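PDB 3IUS: NAD-dependent epimerase/dehydratase domain-containing protein from Ruegeria pomeroyi DSS-3, which is of unknown function but probably binds NAD(P) through a Rossmann fold, as in short-chain dehydrogenase/reductase-like proteins of the epimerase/dehydratase family. Local coordinates for residues A[15-20]-A[68-73]; A[52-57]-A[78-83]; A[98-103]-A[132-137]. All blocks are in the same frame, centred on the assembly; numbering follows the deposited sequence. Where two conformers were deposited one is given.

How the contacts relate
All three contacts lie in one Rossmann-like domain. Contacts 1 and 3 are buried and pack helices on its parallel sheet. Contact 2 joins the loop after strand 49-53 to helix 79-90; it is only partly covered and lies about 19 Å from the chain centre, centre to centre. Strands 66-69 and 97-103 are neighbours in the sheet. Ile69 N lies 2.9 Å from Gly99 O, a probable hydrogen bond between contacts 1 and 3. Contacts 2 and 3 are linked by a hydrogen bond between Asp78 N and Gln137 OE1. Chemistry changes with place. Contact 1 mixes aliphatic packing with a water bridge, contact 2 rests on an indole edge, and contact 3 has a buried serine-carboxylate bond.

Contact 1: residues A[15-20]-A[68-73]; sequences YTARVL and LISTAP. With EDO (1,2-ethanediol), chain E.
Leu68 CD2 meets two side chains of helix 15-24 at once. Leu68 CD2 lies 3.9 Å from Ala17 CB and 4.2 Å from Leu20 CD2. The CA-CB bonds of Ala17, Leu20 and Leu68 all point toward the opposite segment. The two leucines approach at a slant, each with one methyl. In both, CG is anti to the backbone N (chi1 176° in Leu20, 178° in Leu68), and this extends each branch toward the other. Ala17 and Ser70 have the nearest CA atoms of the two segments, 7.5 Å apart.

Ser70 adds a polar link. Ser70 OG lies 4.2 Å from Ala17 CB and is joined to the helix through a water. That water accepts from Ala17 N at 3.0 Å and is hydrogen-bonded to Ser70 OG at 2.8 Å. Further along the helix, Val19 O accepts a hydrogen bond from O1 of an ethanediol, probably from the crystallisation liquor.

Ala17 fits the last position of a GxGxxA pattern with Gly12 and Gly14, consistent with a dinucleotide-binding turn. Strand 66-69 runs between strands 7-11 and 97-103, while helix 185-197 packs against Thr16 and Val19.

Contact 2: residues A[52-57]-A[78-83]; sequences LLWPGE and DPVLAA
Trp54 reaches across to helix 79-90 from the loop that follows strand 49-53, at the edge of a Rossmann-like alpha/beta domain. Its CG stands anti to the backbone N, with chi1 -167°. Chi2 of 76° turns the indole well out of the plane of its CA-CB-CG bonds. The six-membered end of the ring system then leads. Trp54 CZ2 comes within 3.6 Å of Ala83 CB, which lies at the ring edge near its plane. Pro79 O is also near the ring plane, 4.1 Å from Trp54 CH2. Val80 CA sits obliquely to the ring, and Val80 CG2 is 4.2 Å from Trp54 CZ3. The indole therefore touches the start of the helix through a carbonyl, a valine and an alanine methyl. Pro59 and Leu84 also pack on Trp54.

The peptide bond between Trp54 and Pro55 is cis. Across the contact, Val80 also packs on Ile69 of the sheet and Trp138.

The start of the helix is fixed by Asp78 at its N-cap. Its OD1 is held by Trp138 NE1. Asp78 OD2 takes a weak bond from Val80 N and, with its anti lone pair, a straighter one from Leu81 N at 2.9 Å and 162°.

Contact 3: residues A[98-103]-A[132-137]; sequences VGYLST and VMAEQQ
Ser102 and Glu135 make the polar link between strand 97-103 and helix 126-140. Ser102 OG donates to Glu135 OE2 at 2.7 Å. Glu135 OE2 accepts with its anti lone pair, the one facing away from OE1. Ser102 OG is anti to the backbone N (chi1 -170°), which carries the hydroxyl toward the helix. The glutamate starts with its CA-CB bond directed along the contact rather than into it. Beyond CG its chain is extended, and the carboxylate ends nearer the strand. Both residues are buried. Glu135 OE1 also forms a salt bridge with Arg150 of strand 146-155. This salt bridge would be expected to favour the charged form of the acid.

The strand belongs to the parallel sheet of the Rossmann-like domain, and the helix covers one side of it. Their segment axes approach to 9.2 Å and run nearly antiparallel, at 153°. That is the usual direction of a helix that returns the chain between parallel strands, here 97-103 and 146-155.

Packing contacts come from Tyr100. Tyr100 CZ lies 3.8 Å from Ala134 CB, and Tyr100 OH comes to 3.2 Å from the same methyl. Tyr100 CE2 lies 4.0 Å from Glu135 CG, on the aliphatic part of the acid. The two side chains cross at about a right angle, and the ring and carboxylate planes are 65° apart.

Aromatic and weaker polar contacts also surround the tyrosine. Its ring stacks with that of Trp138, and its OH has a weak hydrogen bond with Arg131 NH1.

Contact 1: residues A[15-20]-A[68-73]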
# COMPACT_ATOMS: atom_id res chain seq x y z
N TYR A 15 -1.71 -6.15 -6.85
CA TYR A 15 -1.78 -4.89 -7.59
C TYR A 15 -0.50 -4.07 -7.51
O TYR A 15 0.08 -3.71 -8.54
CB TYR A 15 -2.98 -4.07 -7.10
CG TYR A 15 -3.22 -2.80 -7.90
CD1 TYR A 15 -3.81 -2.85 -9.16
CD2 TYR A 15 -2.85 -1.57 -7.39
CE1 TYR A 15 -4.01 -1.69 -9.89
CE2 TYR A 15 -3.05 -0.41 -8.11
CZ TYR A 15 -3.63 -0.47 -9.35
OH TYR A 15 -3.83 0.69 -10.07
N THR A 16 -0.05 -3.79 -6.29
CA THR A 16 1.14 -2.96 -6.07
C THR A 16 2.43 -3.64 -6.53
O THR A 16 3.20 -3.05 -7.28
CB THR A 16 1.26 -2.56 -4.58
OG1 THR A 16 0.18 -1.70 -4.23
CG2 THR A 16 2.58 -1.85 -4.31
N ALA A 17 2.65 -4.86 -6.07
CA ALA A 17 3.88 -5.58 -6.39
C ALA A 17 4.06 -5.81 -7.90
O ALA A 17 5.18 -5.87 -8.40
CB ALA A 17 3.93 -6.91 -5.64
N ARG A 18 2.95 -5.94 -8.62
CA ARG A 18 2.99 -6.14 -10.07
C ARG A 18 3.51 -4.91 -10.82
O ARG A 18 4.20 -5.05 -11.83
CB ARG A 18 1.62 -6.57 -10.60
CG ARG A 18 1.29 -8.00 -10.23
CD ARG A 18 -0.16 -8.33 -10.48
NE ARG A 18 -0.56 -9.49 -9.69
CZ ARG A 18 -1.75 -10.08 -9.75
NH1 ARG A 18 -2.67 -9.62 -10.58
NH2 ARG A 18 -2.01 -11.13 -8.98
N VAL A 19 3.17 -3.72 -10.35
CA VAL A 19 3.70 -2.51 -10.97
C VAL A 19 5.21 -2.45 -10.76
O VAL A 19 5.95 -2.07 -11.67
CB VAL A 19 3.03 -1.22 -10.46
CG1 VAL A 19 1.52 -1.33 -10.57
CG2 VAL A 19 3.46 -0.91 -9.05
N LEU A 20 5.67 -2.84 -9.58
CA LEU A 20 7.10 -2.88 -9.30
C LEU A 20 7.79 -3.91 -10.20
O LEU A 20 8.81 -3.60 -10.81
CB LEU A 20 7.35 -3.23 -7.84
CG LEU A 20 8.83 -3.40 -7.47
CD1 LEU A 20 9.61 -2.13 -7.76
CD2 LEU A 20 8.97 -3.81 -6.01
N LEU A 68 9.72 -9.08 -0.48
CA LEU A 68 8.63 -8.11 -0.39
C LEU A 68 7.38 -8.80 0.14
O LEU A 68 7.07 -9.93 -0.26
CB LEU A 68 8.36 -7.47 -1.76
CG LEU A 68 7.20 -6.47 -1.80
CD1 LEU A 68 7.52 -5.22 -0.98
CD2 LEU A 68 6.85 -6.10 -3.24
N ILE A 69 6.67 -8.14 1.05
CA ILE A 69 5.49 -8.73 1.68
C ILE A 69 4.26 -7.85 1.51
O ILE A 69 4.20 -6.75 2.07
CB ILE A 69 5.71 -8.93 3.18
CG1 ILE A 69 7.04 -9.63 3.45
CG2 ILE A 69 4.53 -9.67 3.81
CD1 ILE A 69 7.06 -11.08 3.05
N SER A 70 3.28 -8.33 0.74
CA SER A 70 2.02 -7.61 0.54
C SER A 70 0.88 -8.30 1.29
O SER A 70 -0.27 -7.85 1.22
CB SER A 70 1.67 -7.54 -0.95
OG SER A 70 2.62 -6.80 -1.70
N THR A 71 1.18 -9.38 1.99
CA THR A 71 0.16 -10.21 2.61
C THR A 71 -0.45 -9.55 3.85
O THR A 71 0.27 -9.19 4.77
CB THR A 71 0.72 -11.59 3.00
OG1 THR A 71 1.77 -11.42 3.96
CG2 THR A 71 1.28 -12.29 1.78
N ALA A 72 -1.77 -9.40 3.86
CA ALA A 72 -2.46 -8.79 5.01
C ALA A 72 -2.37 -9.67 6.26
O ALA A 72 -2.32 -10.89 6.16
CB ALA A 72 -3.92 -8.52 4.66
N PRO A 73 -2.37 -9.03 7.44
CA PRO A 73 -2.30 -9.79 8.69
C PRO A 73 -3.66 -10.31 9.12
O PRO A 73 -4.69 -9.87 8.59
CB PRO A 73 -1.82 -8.73 9.69
CG PRO A 73 -2.39 -7.47 9.14
CD PRO A 73 -2.16 -7.60 7.67
C1 EDO E . 4.03 -0.20 -14.23
O1 EDO E . 5.42 -0.60 -13.88
C2 EDO E . 3.15 -1.30 -14.73
O2 EDO E . 1.79 -1.63 -14.50
O HOH W 1 1.09 -6.45 -4.04

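Contact 2: residues A[52-57]-A[78-83]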
# COMPACT_ATOMS: atom_id res chain seq x y z
N LEU A 52 3.90 -18.54 -8.17
CA LEU A 52 3.87 -19.64 -7.22
C LEU A 52 2.53 -19.66 -6.50
O LEU A 52 2.02 -18.62 -6.10
CB LEU A 52 4.98 -19.50 -6.18
CG LEU A 52 6.41 -19.86 -6.57
CD1 LEU A 52 7.31 -19.70 -5.36
CD2 LEU A 52 6.46 -21.29 -7.09
N LEU A 53 1.97 -20.85 -6.34
CA LEU A 53 0.75 -21.01 -5.57
C LEU A 53 1.10 -21.22 -4.09
O LEU A 53 1.85 -22.13 -3.75
CB LEU A 53 -0.06 -22.21 -6.09
CG LEU A 53 -1.47 -22.42 -5.54
CD1 LEU A 53 -2.34 -21.19 -5.77
CD2 LEU A 53 -2.09 -23.65 -6.19
N TRP A 54 0.57 -20.35 -3.23
CA TRP A 54 0.83 -20.43 -1.80
C TRP A 54 -0.30 -19.77 -1.00
O TRP A 54 -0.65 -18.62 -1.26
CB TRP A 54 2.18 -19.78 -1.47
CG TRP A 54 2.66 -20.08 -0.08
CD1 TRP A 54 3.21 -21.25 0.36
CD2 TRP A 54 2.64 -19.20 1.04
NE1 TRP A 54 3.52 -21.15 1.69
CE2 TRP A 54 3.19 -19.90 2.14
CE3 TRP A 54 2.21 -17.88 1.23
CZ2 TRP A 54 3.31 -19.33 3.40
CZ3 TRP A 54 2.33 -17.32 2.49
CH2 TRP A 54 2.88 -18.04 3.56
N PRO A 55 -0.87 -20.48 -0.01
CA PRO A 55 -0.55 -21.80 0.55
C PRO A 55 -0.45 -22.94 -0.45
O PRO A 55 -1.16 -22.99 -1.45
CB PRO A 55 -1.73 -22.07 1.50
CG PRO A 55 -2.15 -20.73 1.93
CD PRO A 55 -1.98 -19.84 0.73
N GLY A 56 0.45 -23.87 -0.15
CA GLY A 56 0.69 -25.03 -0.99
C GLY A 56 2.08 -25.53 -0.65
O GLY A 56 2.39 -25.78 0.51
N GLU A 57 2.93 -25.67 -1.66
CA GLU A 57 4.32 -25.99 -1.40
C GLU A 57 5.01 -24.76 -0.83
O GLU A 57 4.64 -23.63 -1.12
CB GLU A 57 5.04 -26.47 -2.67
CG GLU A 57 4.64 -27.88 -3.10
CD GLU A 57 4.75 -28.91 -1.98
OE1 GLU A 57 5.50 -28.67 -1.00
OE2 GLU A 57 4.08 -29.96 -2.07
N ASP A 78 1.32 -11.64 11.28
CA ASP A 78 1.75 -11.87 9.91
C ASP A 78 1.78 -13.34 9.50
O ASP A 78 2.51 -14.14 10.08
CB ASP A 78 3.12 -11.25 9.66
CG ASP A 78 3.52 -11.29 8.20
OD1 ASP A 78 3.35 -10.26 7.52
OD2 ASP A 78 3.99 -12.35 7.74
N PRO A 79 1.00 -13.69 8.46
CA PRO A 79 0.88 -15.06 7.95
C PRO A 79 2.18 -15.60 7.35
O PRO A 79 2.42 -16.80 7.43
CB PRO A 79 -0.19 -14.94 6.86
CG PRO A 79 -0.93 -13.68 7.19
CD PRO A 79 0.08 -12.77 7.77
N VAL A 80 3.00 -14.74 6.75
CA VAL A 80 4.27 -15.17 6.17
C VAL A 80 5.23 -15.61 7.27
O VAL A 80 5.84 -16.67 7.19
CB VAL A 80 4.92 -14.07 5.29
CG1 VAL A 80 6.36 -14.44 4.94
CG2 VAL A 80 4.11 -13.83 4.03
N LEU A 81 5.34 -14.80 8.32
CA LEU A 81 6.17 -15.16 9.47
C LEU A 81 5.61 -16.38 10.19
O LEU A 81 6.36 -17.20 10.71
CB LEU A 81 6.30 -13.98 10.44
CG LEU A 81 7.14 -12.78 9.99
CD1 LEU A 81 7.07 -11.65 11.01
CD2 LEU A 81 8.59 -13.20 9.75
N ALA A 82 4.29 -16.51 10.21
CA ALA A 82 3.65 -17.64 10.89
C ALA A 82 4.05 -18.96 10.24
O ALA A 82 4.24 -19.97 10.92
CB ALA A 82 2.14 -17.47 10.91
N ALA A 83 4.20 -18.95 8.92
CA ALA A 83 4.48 -20.16 8.17
C ALA A 83 5.97 -20.37 7.91
O ALA A 83 6.43 -21.50 7.76
CB ALA A 83 3.71 -20.17 6.85

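Contact 3: residues A[98-103]-A[132-137]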
# COMPACT_ATOMS: atom_id res chain seq x y z
N VAL A 98 14.55 -6.25 2.86
CA VAL A 98 13.22 -6.81 3.07
C VAL A 98 12.23 -5.66 3.23
O VAL A 98 12.46 -4.74 4.01
CB VAL A 98 13.17 -7.70 4.32
CG1 VAL A 98 11.74 -8.10 4.63
CG2 VAL A 98 14.08 -8.93 4.14
N GLY A 99 11.12 -5.71 2.50
CA GLY A 99 10.13 -4.67 2.63
C GLY A 99 8.79 -5.23 3.09
O GLY A 99 8.26 -6.14 2.46
N TYR A 100 8.28 -4.71 4.20
CA TYR A 100 6.94 -5.06 4.64
C TYR A 100 5.99 -3.93 4.30
O TYR A 100 6.19 -2.80 4.73
CB TYR A 100 6.89 -5.35 6.15
CG TYR A 100 5.48 -5.61 6.63
CD1 TYR A 100 4.81 -6.78 6.27
CD2 TYR A 100 4.81 -4.69 7.43
CE1 TYR A 100 3.51 -7.02 6.68
CE2 TYR A 100 3.52 -4.93 7.85
CZ TYR A 100 2.88 -6.10 7.48
OH TYR A 100 1.59 -6.34 7.89
N LEU A 101 4.95 -4.24 3.53
CA LEU A 101 3.94 -3.24 3.23
C LEU A 101 2.91 -3.19 4.36
O LEU A 101 2.20 -4.17 4.63
CB LEU A 101 3.27 -3.51 1.88
CG LEU A 101 4.21 -3.52 0.66
CD1 LEU A 101 3.41 -3.70 -0.63
CD2 LEU A 101 5.06 -2.26 0.60
N SER A 102 2.84 -2.04 5.02
CA SER A 102 1.92 -1.80 6.12
C SER A 102 0.90 -0.77 5.65
O SER A 102 0.75 -0.55 4.45
CB SER A 102 2.68 -1.30 7.35
OG SER A 102 1.85 -1.28 8.51
N THR A 103 0.21 -0.14 6.59
CA THR A 103 -0.75 0.91 6.25
C THR A 103 -0.69 2.05 7.26
O THR A 103 -0.03 1.94 8.29
CB THR A 103 -2.20 0.38 6.20
OG1 THR A 103 -2.65 0.11 7.53
CG2 THR A 103 -2.31 -0.89 5.35
N VAL A 132 -0.18 -3.41 13.46
CA VAL A 132 0.86 -3.11 14.45
C VAL A 132 1.56 -4.39 14.91
O VAL A 132 2.79 -4.42 15.03
CB VAL A 132 0.29 -2.36 15.67
CG1 VAL A 132 1.33 -2.34 16.80
CG2 VAL A 132 -0.14 -0.95 15.28
N MSE A 133 0.77 -5.42 15.18
CA MSE A 133 1.28 -6.74 15.52
C MSE A 133 2.28 -7.21 14.48
O MSE A 133 3.39 -7.63 14.80
CB MSE A 133 0.15 -7.77 15.52
CG MSE A 133 -0.62 -7.97 16.80
SE MSE A 133 -1.36 -9.79 16.69
CE MSE A 133 0.27 -10.77 17.09
N ALA A 134 1.85 -7.16 13.22
CA ALA A 134 2.68 -7.64 12.12
C ALA A 134 3.99 -6.87 12.04
O ALA A 134 5.06 -7.46 11.93
CB ALA A 134 1.92 -7.56 10.80
N GLU A 135 3.91 -5.54 12.12
CA GLU A 135 5.11 -4.71 12.08
C GLU A 135 6.08 -5.13 13.18
O GLU A 135 7.28 -5.24 12.94
CB GLU A 135 4.79 -3.24 12.26
CG GLU A 135 4.11 -2.58 11.08
CD GLU A 135 4.29 -1.07 11.09
OE1 GLU A 135 5.24 -0.58 11.73
OE2 GLU A 135 3.49 -0.36 10.45
N GLN A 136 5.55 -5.32 14.38
CA GLN A 136 6.38 -5.65 15.54
C GLN A 136 7.05 -7.00 15.37
O GLN A 136 8.21 -7.19 15.76
CB GLN A 136 5.54 -5.59 16.83
CG GLN A 136 5.15 -4.16 17.23
CD GLN A 136 3.99 -4.09 18.21
OE1 GLN A 136 3.39 -5.11 18.58
NE2 GLN A 136 3.67 -2.88 18.65
N GLN A 137 6.32 -7.95 14.80
CA GLN A 137 6.87 -9.28 14.54
C GLN A 137 8.04 -9.20 13.56
O GLN A 137 9.10 -9.78 13.79
CB GLN A 137 5.77 -10.23 14.04
CG GLN A 137 4.76 -10.59 15.11
CD GLN A 137 3.53 -11.31 14.56
OE1 GLN A 137 3.26 -11.28 13.36
NE2 GLN A 137 2.78 -11.94 15.45